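Local coordinates for protein wsv230 (Shrimp white spot syndrome virus, PDB 2GJ2) that is a nonstructural viral protein with a ferredoxin fold that binds cadmium ions at specific metal sites, although its biological role is not established, at residues T20-Y23 with E24-K28. Residues are numbered along the deposited sequence; the frame is centred on the assembly and turned at random.
Sequences TSRY and EEVMK
Arg22 reaches across Glu25 and Val26 in the first turn of helix 23-27. Its CG stands anti to the backbone N (chi1 -173°), and the chain continues straight to NE, which carries it past both residues. Starting from CB, the first atom to touch is CG, which meets Glu25 CG at 3.3 Å and also leans on Val26 CG1. CD then rests on the same methyl. NE, next along, lies 3.2 Å from Val26 CG1, the methyl covering one face of the guanidinium. NE also forms a long salt bridge to Glu25 OE1 (3.6 Å), with NH2 a little further from that oxygen. The guanidinium and carboxylate planes are turned 81° apart, so the pairing is charge attraction between exposed groups, not a flat two-pronged bridge. Arginine suits this place because its methylene chain packs on valine while its charged end stays in solvent.

From the N-cap position, Arg22 O accepts Val26 N, though this oxygen's place is less certain; the i to i+4 pattern is clearer where Tyr23 O accepts Met27 N at 3.1 Å. A water donates to Thr20 O at 2.9 Å; its link to Glu24 N is doubtful, being modelled too short. One turn on, Lys28 NZ pairs with Glu24 OE2 through a weak hydrogen bond and salt bridge on the exposed side.

The inner side is mainly apolar. Thr20 CA lies over one face of the Tyr23 ring, toward its rim; tyrosine adds a hydroxyl that bonds Asp71. Unbranched Met27, bent at chi2 and chi3, fits among Leu15, Val36, Val48 and Leu65. Helix 23-27 thus forms the crossover between strands 13-16 and 33-38, packed beside helix 62-69 on a four-stranded antiparallel sheet, the βαββαβ plan of the ferredoxin fold.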
loop_
_atom_site.group_PDB
_atom_site.type_symbol
_atom_site.label_atom_id
_atom_site.label_comp_id
_atom_site.label_asym_id
_atom_site.label_seq_id
_atom_site.Cartn_x
_atom_site.Cartn_y
_atom_site.Cartn_z
ATOM N N THR A 20 -19.267 8.100 -2.576
ATOM C CA THR A 20 -18.177 7.247 -2.116
ATOM C C THR A 20 -18.410 6.697 -0.725
ATOM O O THR A 20 -17.453 6.404 -0.009
ATOM C CB THR A 20 -16.869 8.048 -2.075
ATOM O OG1 THR A 20 -16.880 8.917 -0.935
ATOM C CG2 THR A 20 -16.742 8.914 -3.321
ATOM N N SER A 21 -19.672 6.541 -0.344
ATOM C CA SER A 21 -20.008 6.071 1.003
ATOM C C SER A 21 -19.609 4.654 1.366
ATOM O O SER A 21 -19.145 4.415 2.471
ATOM C CB SER A 21 -21.514 6.241 1.267
ATOM O OG SER A 21 -21.853 7.607 1.427
ATOM N N ARG A 22 -19.803 3.716 0.449
ATOM C CA ARG A 22 -19.483 2.320 0.710
ATOM C C ARG A 22 -18.229 1.836 -0.046
ATOM O O ARG A 22 -17.973 0.622 -0.113
ATOM C CB ARG A 22 -20.692 1.458 0.330
ATOM C CG ARG A 22 -20.568 -0.007 0.711
ATOM C CD ARG A 22 -21.731 -0.846 0.186
ATOM N NE ARG A 22 -21.593 -2.250 0.569
ATOM C CZ ARG A 22 -22.411 -3.221 0.179
ATOM N NH1 ARG A 22 -23.438 -2.950 -0.614
ATOM N NH2 ARG A 22 -22.197 -4.465 0.584
ATOM N N TYR A 23 -17.447 2.767 -0.604
ATOM C CA TYR A 23 -16.243 2.394 -1.363
ATOM C C TYR A 23 -15.283 1.650 -0.469
ATOM O O TYR A 23 -14.734 0.607 -0.848
ATOM C CB TYR A 23 -15.524 3.626 -1.904
ATOM C CG TYR A 23 -16.038 4.200 -3.202
ATOM C CD1 TYR A 23 -17.383 4.102 -3.558
ATOM C CD2 TYR A 23 -15.190 4.922 -4.033
ATOM C CE1 TYR A 23 -17.868 4.713 -4.704
ATOM C CE2 TYR A 23 -15.655 5.533 -5.176
ATOM C CZ TYR A 23 -17.001 5.433 -5.512
ATOM O OH TYR A 23 -17.472 6.066 -6.646
ATOM N N GLU A 24 -15.074 2.190 0.728
ATOM C CA GLU A 24 -14.169 1.559 1.663
ATOM C C GLU A 24 -14.580 0.133 2.011
ATOM O O GLU A 24 -13.792 -0.793 1.807
ATOM C CB GLU A 24 -14.031 2.369 2.945
ATOM C CG GLU A 24 -13.303 1.577 4.003
ATOM C CD GLU A 24 -12.913 2.390 5.200
ATOM O OE1 GLU A 24 -13.753 3.189 5.683
ATOM O OE2 GLU A 24 -11.766 2.212 5.661
ATOM N N GLU A 25 -15.797 -0.071 2.517
ATOM C CA GLU A 25 -16.159 -1.439 2.869
ATOM C C GLU A 25 -16.312 -2.417 1.701
ATOM O O GLU A 25 -16.013 -3.605 1.860
ATOM C CB GLU A 25 -17.389 -1.485 3.791
ATOM C CG GLU A 25 -18.731 -1.126 3.201
ATOM C CD GLU A 25 -19.877 -1.797 3.961
ATOM O OE1 GLU A 25 -20.121 -3.005 3.728
ATOM O OE2 GLU A 25 -20.525 -1.129 4.800
ATOM N N VAL A 26 -16.738 -1.956 0.525
ATOM C CA VAL A 26 -16.856 -2.898 -0.591
ATOM C C VAL A 26 -15.478 -3.338 -1.101
ATOM O O VAL A 26 -15.297 -4.496 -1.499
ATOM C CB VAL A 26 -17.651 -2.328 -1.801
ATOM C CG1 VAL A 26 -19.125 -2.242 -1.485
ATOM C CG2 VAL A 26 -17.149 -0.977 -2.143
ATOM N N MET A 27 -14.497 -2.436 -1.087
ATOM C CA MET A 27 -13.187 -2.829 -1.588
ATOM C C MET A 27 -12.491 -3.790 -0.648
ATOM O O MET A 27 -11.787 -4.691 -1.097
ATOM C CB MET A 27 -12.310 -1.614 -1.853
ATOM C CG MET A 27 -12.786 -0.803 -3.035
ATOM S SD MET A 27 -13.184 -1.795 -4.511
ATOM C CE MET A 27 -11.700 -2.742 -4.723
ATOM N N LYS A 28 -12.722 -3.639 0.651
ATOM C CA LYS A 28 -12.090 -4.531 1.621
ATOM C C LYS A 28 -12.647 -5.960 1.651
ATOM O O LYS A 28 -12.260 -6.753 2.497
ATOM C CB LYS A 28 -12.142 -3.913 3.019
ATOM C CG LYS A 28 -10.970 -2.986 3.284
ATOM C CD LYS A 28 -11.410 -1.683 3.932
ATOM C CE LYS A 28 -12.069 -1.917 5.273
ATOM N NZ LYS A 28 -12.449 -0.616 5.883
HETATM O O HOH W 1 -16.167 4.252 1.457
#